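Local structure of glucosamine-6-phosphate deaminase (2BKX) at residues Y9-T20 with T39-L50; D125-I133 with I187-I197. The protein belongs to the glucosamine-6-phosphate isomerase/6-phosphogluconolactonase family, a Rossmann-like alpha/beta fold, and binds fructose-6-phosphate in its pocket. All coordinates share one frame; numbering follows the deposited sequence.

Interaction 1: residues Y9-T20 with T39-L50; sequences YEELSQIAARIT and TPEGTYRQLIRL. With F6R (fructose -6-phosphate), chain C.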
loop_
_atom_site.group_PDB
_atom_site.type_symbol
_atom_site.label_atom_id
_atom_site.label_comp_id
_atom_site.label_asym_id
_atom_site.label_seq_id
_atom_site.Cartn_x
_atom_site.Cartn_y
_atom_site.Cartn_z
ATOM N N TYR A 9 -2.494 -2.288 17.611
ATOM C CA TYR A 9 -2.282 -1.453 16.425
ATOM C C TYR A 9 -1.091 -0.500 16.624
ATOM O O TYR A 9 -0.334 -0.219 15.698
ATOM C CB TYR A 9 -3.557 -0.666 16.120
ATOM C CG TYR A 9 -3.457 0.209 14.900
ATOM C CD1 TYR A 9 -3.443 -0.336 13.648
ATOM C CD2 TYR A 9 -3.341 1.575 15.009
ATOM C CE1 TYR A 9 -3.340 0.466 12.517
ATOM C CE2 TYR A 9 -3.222 2.387 13.918
ATOM C CZ TYR A 9 -3.254 1.837 12.656
ATOM O OH TYR A 9 -3.143 2.644 11.541
ATOM N N GLU A 10 -0.941 0.032 17.831
ATOM C CA GLU A 10 0.113 0.983 18.099
ATOM C C GLU A 10 1.486 0.291 17.992
ATOM O O GLU A 10 2.442 0.842 17.458
ATOM C CB GLU A 10 -0.081 1.584 19.492
ATOM C CG GLU A 10 -1.225 2.532 19.645
ATOM C CD GLU A 10 -2.590 1.907 19.721
ATOM O OE1 GLU A 10 -2.723 0.666 19.870
ATOM O OE2 GLU A 10 -3.554 2.702 19.679
ATOM N N GLU A 11 1.571 -0.938 18.453
ATOM C CA GLU A 11 2.822 -1.703 18.328
ATOM C C GLU A 11 3.096 -2.058 16.860
ATOM O O GLU A 11 4.232 -1.935 16.379
ATOM C CB GLU A 11 2.832 -2.984 19.180
ATOM C CG GLU A 11 4.188 -3.649 19.134
ATOM C CD GLU A 11 4.299 -4.992 19.797
ATOM O OE1 GLU A 11 5.453 -5.316 20.200
ATOM O OE2 GLU A 11 3.295 -5.740 19.864
ATOM N N LEU A 12 2.074 -2.465 16.119
ATOM C CA LEU A 12 2.219 -2.717 14.684
ATOM C C LEU A 12 2.770 -1.494 13.981
ATOM O O LEU A 12 3.693 -1.573 13.172
ATOM C CB LEU A 12 0.866 -3.142 14.111
ATOM C CG LEU A 12 0.733 -3.279 12.582
ATOM C CD1 LEU A 12 -0.364 -4.316 12.268
ATOM C CD2 LEU A 12 0.466 -1.993 11.857
ATOM N N SER A 13 2.220 -0.336 14.334
ATOM C CA SER A 13 2.639 0.901 13.723
ATOM C C SER A 13 4.070 1.294 14.090
ATOM O O SER A 13 4.804 1.821 13.232
ATOM C CB SER A 13 1.670 2.004 14.156
ATOM O OG SER A 13 0.341 1.753 13.671
ATOM N N GLN A 14 4.464 1.058 15.347
ATOM C CA GLN A 14 5.837 1.307 15.758
ATOM C C GLN A 14 6.821 0.463 14.960
ATOM O O GLN A 14 7.856 0.959 14.482
ATOM C CB GLN A 14 5.985 1.036 17.269
ATOM C CG GLN A 14 7.423 1.167 17.817
ATOM C CD GLN A 14 7.733 0.326 19.076
ATOM O OE1 GLN A 14 8.551 0.738 19.924
ATOM N NE2 GLN A 14 7.135 -0.854 19.180
ATOM N N ILE A 15 6.547 -0.822 14.892
ATOM C CA ILE A 15 7.430 -1.762 14.205
ATOM C C ILE A 15 7.503 -1.436 12.715
ATOM O O ILE A 15 8.581 -1.407 12.134
ATOM C CB ILE A 15 6.966 -3.224 14.436
ATOM C CG1 ILE A 15 7.078 -3.551 15.914
ATOM C CG2 ILE A 15 7.796 -4.177 13.582
ATOM C CD1 ILE A 15 6.487 -4.873 16.337
ATOM N N ALA A 16 6.364 -1.113 12.110
ATOM C CA ALA A 16 6.343 -0.764 10.687
ATOM C C ALA A 16 7.145 0.489 10.418
ATOM O O ALA A 16 7.862 0.583 9.424
ATOM C CB ALA A 16 4.884 -0.601 10.230
ATOM N N ALA A 17 6.980 1.496 11.266
ATOM C CA ALA A 17 7.730 2.723 11.085
ATOM C C ALA A 17 9.224 2.473 11.228
ATOM O O ALA A 17 10.027 3.025 10.473
ATOM C CB ALA A 17 7.244 3.771 12.042
ATOM N N ARG A 18 9.584 1.619 12.169
ATOM C CA ARG A 18 11.004 1.308 12.368
ATOM C C ARG A 18 11.611 0.605 11.150
ATOM O O ARG A 18 12.729 0.946 10.692
ATOM C CB ARG A 18 11.172 0.488 13.649
ATOM C CG ARG A 18 12.604 0.041 13.942
ATOM C CD ARG A 18 13.554 1.201 14.100
ATOM N NE ARG A 18 13.152 2.019 15.233
ATOM C CZ ARG A 18 13.570 3.246 15.471
ATOM N NH1 ARG A 18 14.386 3.849 14.628
ATOM N NH2 ARG A 18 13.127 3.880 16.548
ATOM N N ILE A 19 10.891 -0.371 10.592
ATOM C CA ILE A 19 11.363 -1.089 9.405
ATOM C C ILE A 19 11.507 -0.135 8.217
ATOM O O ILE A 19 12.512 -0.176 7.472
ATOM C CB ILE A 19 10.444 -2.244 9.031
ATOM C CG1 ILE A 19 10.514 -3.362 10.097
ATOM C CG2 ILE A 19 10.748 -2.774 7.638
ATOM C CD1 ILE A 19 9.402 -4.391 10.039
ATOM N N THR A 20 10.540 0.774 8.067
ATOM C CA THR A 20 10.602 1.745 6.985
ATOM C C THR A 20 11.794 2.702 7.211
ATOM O O THR A 20 12.525 3.038 6.295
ATOM C CB THR A 20 9.271 2.511 6.873
ATOM O OG1 THR A 20 8.211 1.563 6.743
ATOM C CG2 THR A 20 9.240 3.412 5.667
ATOM N N THR A 39 -5.096 1.222 7.465
ATOM C CA THR A 39 -4.094 0.446 8.148
ATOM C C THR A 39 -2.761 1.174 8.401
ATOM O O THR A 39 -2.244 1.076 9.498
ATOM C CB THR A 39 -3.845 -0.897 7.414
ATOM O OG1 THR A 39 -5.057 -1.603 7.156
ATOM C CG2 THR A 39 -2.998 -1.800 8.294
ATOM N N PRO A 40 -2.195 1.881 7.397
ATOM C CA PRO A 40 -0.901 2.523 7.625
ATOM C C PRO A 40 -0.945 3.891 8.316
ATOM O O PRO A 40 0.091 4.531 8.465
ATOM C CB PRO A 40 -0.318 2.642 6.223
ATOM C CG PRO A 40 -1.514 2.874 5.376
ATOM C CD PRO A 40 -2.612 2.006 5.983
ATOM N N GLU A 41 -2.127 4.336 8.745
ATOM C CA GLU A 41 -2.215 5.664 9.358
ATOM C C GLU A 41 -1.262 5.818 10.529
ATOM O O GLU A 41 -0.553 6.823 10.634
ATOM C CB GLU A 41 -3.638 5.935 9.809
ATOM C CG GLU A 41 -4.486 6.229 8.568
ATOM C CD GLU A 41 -5.878 6.713 8.843
ATOM O OE1 GLU A 41 -6.237 6.910 10.012
ATOM O OE2 GLU A 41 -6.629 6.871 7.854
ATOM N N GLY A 42 -1.230 4.838 11.427
ATOM C CA GLY A 42 -0.318 4.910 12.579
ATOM C C GLY A 42 1.132 4.891 12.188
ATOM O O GLY A 42 1.966 5.502 12.845
ATOM N N THR A 43 1.470 4.143 11.121
ATOM C CA THR A 43 2.848 4.088 10.616
ATOM C C THR A 43 3.309 5.448 10.167
ATOM O O THR A 43 4.407 5.884 10.486
ATOM C CB THR A 43 2.952 3.035 9.474
ATOM O OG1 THR A 43 2.644 1.736 10.021
ATOM C CG2 THR A 43 4.339 2.952 8.899
ATOM N N TYR A 44 2.483 6.147 9.401
ATOM C CA TYR A 44 2.864 7.495 8.992
ATOM C C TYR A 44 3.003 8.428 10.176
ATOM O O TYR A 44 3.982 9.180 10.237
ATOM C CB TYR A 44 1.860 8.054 7.979
ATOM C CG TYR A 44 1.864 7.327 6.647
ATOM C CD1 TYR A 44 3.039 7.148 5.944
ATOM C CD2 TYR A 44 0.701 6.760 6.108
ATOM C CE1 TYR A 44 3.074 6.486 4.747
ATOM C CE2 TYR A 44 0.723 6.055 4.891
ATOM C CZ TYR A 44 1.908 5.928 4.223
ATOM O OH TYR A 44 1.964 5.233 3.040
ATOM N N ARG A 45 2.114 8.339 11.149
ATOM C CA ARG A 45 2.233 9.174 12.335
ATOM C C ARG A 45 3.563 8.883 13.058
ATOM O O ARG A 45 4.270 9.827 13.492
ATOM C CB ARG A 45 1.070 8.931 13.281
ATOM C CG ARG A 45 -0.222 9.627 12.935
ATOM C CD ARG A 45 -1.212 9.585 14.059
ATOM N NE ARG A 45 -1.679 8.230 14.345
ATOM C CZ ARG A 45 -2.736 7.650 13.795
ATOM N NH1 ARG A 45 -3.442 8.284 12.895
ATOM N NH2 ARG A 45 -3.081 6.432 14.164
ATOM N N GLN A 46 3.920 7.605 13.209
ATOM C CA GLN A 46 5.150 7.296 13.881
ATOM C C GLN A 46 6.388 7.668 13.092
ATOM O O GLN A 46 7.376 8.048 13.687
ATOM C CB GLN A 46 5.201 5.856 14.422
ATOM C CG GLN A 46 4.073 5.537 15.338
ATOM C CD GLN A 46 4.056 6.510 16.525
ATOM O OE1 GLN A 46 5.056 6.602 17.259
ATOM N NE2 GLN A 46 2.997 7.319 16.640
ATOM N N LEU A 47 6.362 7.536 11.764
ATOM C CA LEU A 47 7.463 8.058 10.921
ATOM C C LEU A 47 7.719 9.529 11.092
ATOM O O LEU A 47 8.875 9.958 11.194
ATOM C CB LEU A 47 7.214 7.812 9.419
ATOM C CG LEU A 47 7.562 6.403 9.045
ATOM C CD1 LEU A 47 6.999 6.078 7.691
ATOM C CD2 LEU A 47 9.115 6.151 9.055
ATOM N N ILE A 48 6.641 10.298 11.152
ATOM C CA ILE A 48 6.732 11.725 11.393
ATOM C C ILE A 48 7.302 11.978 12.786
ATOM O O ILE A 48 8.125 12.869 12.963
ATOM C CB ILE A 48 5.378 12.418 11.186
ATOM C CG1 ILE A 48 4.979 12.325 9.721
ATOM C CG2 ILE A 48 5.442 13.883 11.628
ATOM C CD1 ILE A 48 3.508 12.619 9.532
ATOM N N ARG A 49 6.898 11.196 13.772
ATOM C CA ARG A 49 7.479 11.346 15.089
ATOM C C ARG A 49 8.973 11.130 15.058
ATOM O O ARG A 49 9.700 11.883 15.707
ATOM C CB ARG A 49 6.817 10.347 16.007
ATOM C CG ARG A 49 5.606 10.899 16.671
ATOM C CD ARG A 49 5.993 11.637 17.969
ATOM N NE ARG A 49 4.797 11.940 18.731
ATOM C CZ ARG A 49 4.071 13.044 18.605
ATOM N NH1 ARG A 49 4.425 14.008 17.752
ATOM N NH2 ARG A 49 2.981 13.189 19.343
ATOM N N LEU A 50 9.433 10.084 14.368
ATOM C CA LEU A 50 10.871 9.780 14.299
ATOM C C LEU A 50 11.646 10.915 13.626
ATOM O O LEU A 50 12.823 11.174 13.922
ATOM C CB LEU A 50 11.118 8.459 13.577
ATOM C CG LEU A 50 10.590 7.199 14.237
ATOM C CD1 LEU A 50 10.922 6.014 13.370
ATOM C CD2 LEU A 50 11.096 7.049 15.657
HETATM C C1 F6R C . -3.658 0.760 -0.207
HETATM C C2 F6R C . -4.278 -0.336 -1.051
HETATM C C3 F6R C . -5.407 -1.274 -0.604
HETATM C C4 F6R C . -5.633 -1.290 0.922
HETATM C C5 F6R C . -6.731 -2.244 1.365
HETATM C C6 F6R C . -6.952 -2.184 2.872
HETATM O O1 F6R C . -2.932 1.713 -1.008
HETATM O O2 F6R C . -3.799 -0.504 -2.151
HETATM O O3 F6R C . -5.055 -2.600 -0.959
HETATM O O4 F6R C . -4.409 -1.660 1.548
HETATM O O5 F6R C . -7.951 -2.005 0.675
HETATM O O6 F6R C . -7.465 -0.885 3.205
HETATM P P F6R C . -7.561 -0.460 4.740
HETATM O O1P F6R C . -6.148 -0.290 5.228
HETATM O O2P F6R C . -8.243 -1.601 5.446
HETATM O O3P F6R C . -8.327 0.823 4.783
HETATM O O HOH W 1 -6.330 3.700 11.211
HETATM O O HOH W 2 -0.030 1.667 10.880
#

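Interaction 2: residues D125-I133 with I187-I197; sequences DTDIQLLGI and ILSSKRILLLI. With F6R (fructose -6-phosphate), chain C.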
loop_
_atom_site.group_PDB
_atom_site.type_symbol
_atom_site.label_atom_id
_atom_site.label_comp_id
_atom_site.label_asym_id
_atom_site.label_seq_id
_atom_site.Cartn_x
_atom_site.Cartn_y
_atom_site.Cartn_z
ATOM N N ASP A 125 13.001 -0.019 -9.375
ATOM C CA ASP A 125 12.017 -0.778 -8.597
ATOM C C ASP A 125 12.022 -0.201 -7.174
ATOM O O ASP A 125 12.794 0.717 -6.876
ATOM C CB ASP A 125 12.295 -2.298 -8.514
ATOM C CG ASP A 125 12.722 -2.937 -9.837
ATOM O OD1 ASP A 125 12.073 -2.722 -10.887
ATOM O OD2 ASP A 125 13.704 -3.730 -9.802
ATOM N N THR A 126 11.173 -0.725 -6.282
ATOM C CA THR A 126 11.191 -0.286 -4.876
ATOM C C THR A 126 12.189 -1.045 -3.972
ATOM O O THR A 126 12.423 -2.270 -4.152
ATOM C CB THR A 126 9.766 -0.363 -4.307
ATOM O OG1 THR A 126 9.345 -1.735 -4.297
ATOM C CG2 THR A 126 8.822 0.455 -5.144
ATOM N N ASP A 127 12.739 -0.355 -2.971
ATOM C CA ASP A 127 13.538 -0.937 -1.923
ATOM C C ASP A 127 12.689 -1.609 -0.839
ATOM O O ASP A 127 13.098 -2.584 -0.199
ATOM C CB ASP A 127 14.480 0.097 -1.310
ATOM C CG ASP A 127 15.559 0.493 -2.275
ATOM O OD1 ASP A 127 16.481 -0.327 -2.423
ATOM O OD2 ASP A 127 15.448 1.573 -2.945
ATOM N N ILE A 128 11.519 -1.015 -0.578
ATOM C CA ILE A 128 10.528 -1.653 0.273
ATOM C C ILE A 128 9.161 -1.286 -0.274
ATOM O O ILE A 128 9.006 -0.189 -0.798
ATOM C CB ILE A 128 10.645 -1.241 1.755
ATOM C CG1 ILE A 128 9.810 -2.159 2.664
ATOM C CG2 ILE A 128 10.297 0.245 1.935
ATOM C CD1 ILE A 128 10.107 -1.911 4.139
ATOM N N GLN A 129 8.194 -2.195 -0.143
ATOM C CA GLN A 129 6.823 -1.909 -0.580
ATOM C C GLN A 129 5.912 -2.205 0.602
ATOM O O GLN A 129 5.792 -3.359 1.026
ATOM C CB GLN A 129 6.432 -2.755 -1.785
ATOM C CG GLN A 129 4.989 -2.568 -2.218
ATOM C CD GLN A 129 4.705 -1.190 -2.749
ATOM O OE1 GLN A 129 5.211 -0.838 -3.818
ATOM N NE2 GLN A 129 3.859 -0.414 -2.059
ATOM N N LEU A 130 5.280 -1.147 1.139
ATOM C CA LEU A 130 4.229 -1.278 2.125
ATOM C C LEU A 130 2.911 -1.689 1.443
ATOM O O LEU A 130 2.560 -1.182 0.379
ATOM C CB LEU A 130 4.032 0.042 2.870
ATOM C CG LEU A 130 5.083 0.734 3.726
ATOM C CD1 LEU A 130 4.478 1.941 4.483
ATOM C CD2 LEU A 130 5.674 -0.221 4.636
ATOM N N LEU A 131 2.202 -2.624 2.065
ATOM C CA LEU A 131 0.925 -3.095 1.576
ATOM C C LEU A 131 -0.059 -3.170 2.725
ATOM O O LEU A 131 0.315 -3.369 3.881
ATOM C CB LEU A 131 1.029 -4.535 1.031
ATOM C CG LEU A 131 1.896 -4.778 -0.135
ATOM C CD1 LEU A 131 1.938 -6.275 -0.480
ATOM C CD2 LEU A 131 1.453 -3.969 -1.357
ATOM N N GLY A 132 -1.317 -3.016 2.381
ATOM C CA GLY A 132 -2.404 -3.533 3.226
ATOM C C GLY A 132 -3.066 -4.707 2.519
ATOM O O GLY A 132 -2.571 -5.171 1.479
ATOM N N ILE A 133 -4.158 -5.210 3.073
ATOM C CA ILE A 133 -4.885 -6.335 2.485
ATOM C C ILE A 133 -6.361 -6.027 2.495
ATOM O O ILE A 133 -6.894 -5.540 3.483
ATOM C CB ILE A 133 -4.580 -7.673 3.214
ATOM C CG1 ILE A 133 -5.007 -8.866 2.390
ATOM C CG2 ILE A 133 -5.159 -7.720 4.614
ATOM C CD1 ILE A 133 -4.458 -10.207 2.869
ATOM N N ILE A 187 4.362 -5.174 -7.728
ATOM C CA ILE A 187 4.573 -5.335 -6.276
ATOM C C ILE A 187 5.679 -6.370 -5.961
ATOM O O ILE A 187 6.591 -6.128 -5.153
ATOM C CB ILE A 187 3.244 -5.708 -5.609
ATOM C CG1 ILE A 187 2.263 -4.525 -5.694
ATOM C CG2 ILE A 187 3.440 -6.244 -4.156
ATOM C CD1 ILE A 187 0.821 -4.899 -5.375
ATOM N N LEU A 188 5.628 -7.508 -6.654
ATOM C CA LEU A 188 6.577 -8.596 -6.418
ATOM C C LEU A 188 7.999 -8.222 -6.796
ATOM O O LEU A 188 8.941 -8.839 -6.314
ATOM C CB LEU A 188 6.177 -9.844 -7.177
ATOM C CG LEU A 188 4.983 -10.591 -6.631
ATOM C CD1 LEU A 188 4.594 -11.707 -7.573
ATOM C CD2 LEU A 188 5.222 -11.142 -5.213
ATOM N N SER A 189 8.180 -7.225 -7.666
ATOM C CA SER A 189 9.518 -6.754 -8.012
ATOM C C SER A 189 10.219 -5.977 -6.909
ATOM O O SER A 189 11.407 -5.703 -7.019
ATOM C CB SER A 189 9.434 -5.944 -9.289
ATOM O OG SER A 189 9.078 -6.804 -10.364
ATOM N N SER A 190 9.510 -5.636 -5.838
ATOM C CA SER A 190 10.129 -4.937 -4.736
ATOM C C SER A 190 11.219 -5.798 -4.129
ATOM O O SER A 190 11.089 -7.036 -4.065
ATOM C CB SER A 190 9.132 -4.645 -3.650
ATOM O OG SER A 190 9.728 -3.842 -2.632
ATOM N N LYS A 191 12.225 -5.160 -3.573
ATOM C CA LYS A 191 13.246 -5.913 -2.855
ATOM C C LYS A 191 12.687 -6.515 -1.544
ATOM O O LYS A 191 13.138 -7.548 -1.092
ATOM C CB LYS A 191 14.429 -4.994 -2.537
ATOM C CG LYS A 191 15.358 -4.703 -3.700
ATOM C CD LYS A 191 16.596 -3.875 -3.213
ATOM C CE LYS A 191 17.885 -4.136 -4.017
ATOM N NZ LYS A 191 18.958 -3.085 -3.690
ATOM N N ARG A 192 11.736 -5.841 -0.931
ATOM C CA ARG A 192 11.264 -6.191 0.402
ATOM C C ARG A 192 9.811 -5.773 0.522
ATOM O O ARG A 192 9.482 -4.650 0.135
ATOM C CB ARG A 192 12.072 -5.458 1.478
ATOM C CG ARG A 192 11.760 -5.869 2.859
ATOM C CD ARG A 192 12.610 -5.185 3.890
ATOM N NE ARG A 192 12.254 -5.715 5.209
ATOM C CZ ARG A 192 12.834 -5.358 6.338
ATOM N NH1 ARG A 192 13.774 -4.440 6.345
ATOM N NH2 ARG A 192 12.446 -5.924 7.465
ATOM N N ILE A 193 8.974 -6.662 1.061
ATOM C CA ILE A 193 7.563 -6.359 1.235
ATOM C C ILE A 193 7.218 -6.312 2.714
ATOM O O ILE A 193 7.671 -7.163 3.472
ATOM C CB ILE A 193 6.680 -7.360 0.456
ATOM C CG1 ILE A 193 6.894 -7.096 -1.088
ATOM C CG2 ILE A 193 5.190 -7.202 0.794
ATOM C CD1 ILE A 193 6.349 -8.063 -2.001
ATOM N N LEU A 194 6.434 -5.311 3.098
ATOM C CA LEU A 194 5.949 -5.157 4.468
ATOM C C LEU A 194 4.419 -5.047 4.389
ATOM O O LEU A 194 3.903 -4.026 3.940
ATOM C CB LEU A 194 6.574 -3.910 5.114
ATOM C CG LEU A 194 6.065 -3.579 6.511
ATOM C CD1 LEU A 194 6.256 -4.742 7.452
ATOM C CD2 LEU A 194 6.721 -2.278 7.046
ATOM N N LEU A 195 3.742 -6.132 4.774
ATOM C CA LEU A 195 2.288 -6.238 4.737
ATOM C C LEU A 195 1.759 -6.002 6.147
ATOM O O LEU A 195 2.137 -6.687 7.091
ATOM C CB LEU A 195 1.852 -7.597 4.177
ATOM C CG LEU A 195 0.372 -7.926 4.262
ATOM C CD1 LEU A 195 -0.473 -6.959 3.477
ATOM C CD2 LEU A 195 0.150 -9.337 3.778
ATOM N N LEU A 196 0.859 -5.022 6.268
ATOM C CA LEU A 196 0.280 -4.621 7.539
ATOM C C LEU A 196 -1.196 -5.044 7.571
ATOM O O LEU A 196 -1.940 -4.767 6.653
ATOM C CB LEU A 196 0.335 -3.098 7.681
ATOM C CG LEU A 196 1.702 -2.465 7.477
ATOM C CD1 LEU A 196 1.650 -0.946 7.614
ATOM C CD2 LEU A 196 2.719 -3.076 8.422
ATOM N N ILE A 197 -1.606 -5.649 8.678
ATOM C CA ILE A 197 -2.961 -6.169 8.812
ATOM C C ILE A 197 -3.467 -5.913 10.216
ATOM O O ILE A 197 -2.892 -6.422 11.196
ATOM C CB ILE A 197 -3.075 -7.660 8.487
ATOM C CG1 ILE A 197 -2.338 -8.024 7.201
ATOM C CG2 ILE A 197 -4.574 -7.997 8.321
ATOM C CD1 ILE A 197 -2.358 -9.499 6.835
HETATM C C1 F6R C . -3.658 0.760 -0.207
HETATM C C2 F6R C . -4.278 -0.336 -1.051
HETATM C C3 F6R C . -5.407 -1.274 -0.604
HETATM C C4 F6R C . -5.633 -1.290 0.922
HETATM C C5 F6R C . -6.731 -2.244 1.365
HETATM C C6 F6R C . -6.952 -2.184 2.872
HETATM O O1 F6R C . -2.932 1.713 -1.008
HETATM O O2 F6R C . -3.799 -0.504 -2.151
HETATM O O3 F6R C . -5.055 -2.600 -0.959
HETATM O O4 F6R C . -4.409 -1.660 1.548
HETATM O O5 F6R C . -7.951 -2.005 0.675
HETATM O O6 F6R C . -7.465 -0.885 3.205
HETATM P P F6R C . -7.561 -0.460 4.740
HETATM O O1P F6R C . -6.148 -0.290 5.228
HETATM O O2P F6R C . -8.243 -1.601 5.446
HETATM O O3P F6R C . -8.327 0.823 4.783
HETATM O O HOH W 3 12.983 -7.053 -9.120
HETATM O O HOH W 4 -4.496 -4.136 5.747
#

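Interaction 1: residues Y9-T20 with T39-L50
Tyr9, Ala17 and Thr43 carry this helix-helix contact, in which two helices of a Rossmann-like alpha/beta fold cross at -56° with their axes 7.9 Å apart. Tyr9 reaches the N-terminal end of helix 41-50. With its CG anti to the backbone N (chi1 -179°), the ring extends over to the first turn, where its hydroxyl both gives and takes a hydrogen bond. It donates to Thr39 O at 2.7 Å, coming from above the carbonyl plane, and accepts from Gly42 N with a nearly straight N-H (166°). Those two bonds fix the phenol end against the start of helix 41-50, while Arg45 NH2 sits at the edge of the ring.

Further along, the helices come close enough for Ser13 OG to lie 3.4 Å from Gly42 CA, a spot where glycine leaves room for the serine. Thr43 lies against Ala16 and Ala17: its OG1 is 3.2 Å from Ala16 CB, and its CG2 rests 3.8 Å from Ala17 N. Ala17 CB then packs against Gln46 CB and Leu47 CG, and Leu50 extends the packing to the Arg18 guanidinium, which is salt-bridged to Glu54.

Thr39 belongs to the ligand pocket. It bonds to the phosphate of fructose-6-phosphate through its N and its OG1, so the carbonyl held by Tyr9 belongs to a phosphate-binding residue. A water inside the crossing joins the two helices, donating to Ser13 OG and to Thr39 O and lying 2.8 Å from Thr43 OG1.

Interaction 2: residues D125-I133 with I187-I197
Strands 128-131 and 193-197 pair in parallel through Gln129 with Ile193, Leu130 with Leu194 and Leu131 with Leu195, part of the central sheet of the Rossmann-like fold. Four backbone hydrogen bonds zip them together: Gln129 N to Arg192 O, Leu194 N to Gln129 O, Leu131 N to Leu194 O and Leu196 N to Leu131 O. A fifth, from Lys191 N to Thr126 O, extends the ladder into the loops before the strands.

Polar side chains gather at that same end. A chi1 of -174° swings Ser190 OG to the carbonyl side of its residue, where it donates to Arg192 O from above the carbonyl plane and lies 2.7 Å from Thr126 OG1. Arg192 O thus receives two donors, Ser190 OG and Gln129 N. Asp127 OD1 and Lys191 NZ form a long salt bridge of 3.9 Å, their side chains running side by side; the aspartate also pairs with Lys27 and accepts from Val31 N. At the other end a water links Ile133 N to Leu196 O. Gly132 CA comes within 3.2 Å of O4 of fructose-6-phosphate.

Apolar contacts fill both faces. Leu130 and Leu194 lie alongside each other, pointing the same way, with Leu194 CB 3.8 Å from Leu130 CD2. On the opposite face Leu131 CD1 meets Ile193 CG2 at 3.6 Å and Ile187 CG2 at 4.0 Å.

Strand 31-34 flanks 128-131, and strand 229-234 flanks 193-197. Helix 9-26 lies over the Leu130 face, where Ile128 meets Ile19 and Thr23, while Leu131 and Ile187 pack on Leu66 of strand 62-69.

Overall arrangement
Interaction 1 closes before interaction 2 opens along the chain, and their centres lie about 15 Å apart. The first is a partly buried helix pair, its centre about 14 Å from the centre of the chain; the second is a buried strand pair whose centre is about 7 Å from it. Helix 9-26 joins them, since its Ile19 packs on both Ile128 and Arg192 and its Leu12 reaches the backbone of Ile197. Thr39 CG2 also touches Leu196 O directly. Thr39 meets the same ligand as Gly132 and Ile133 of 125-133, so the two contacts each supply part of the pocket, which other residues such as His138, Arg167 and Lys202 complete.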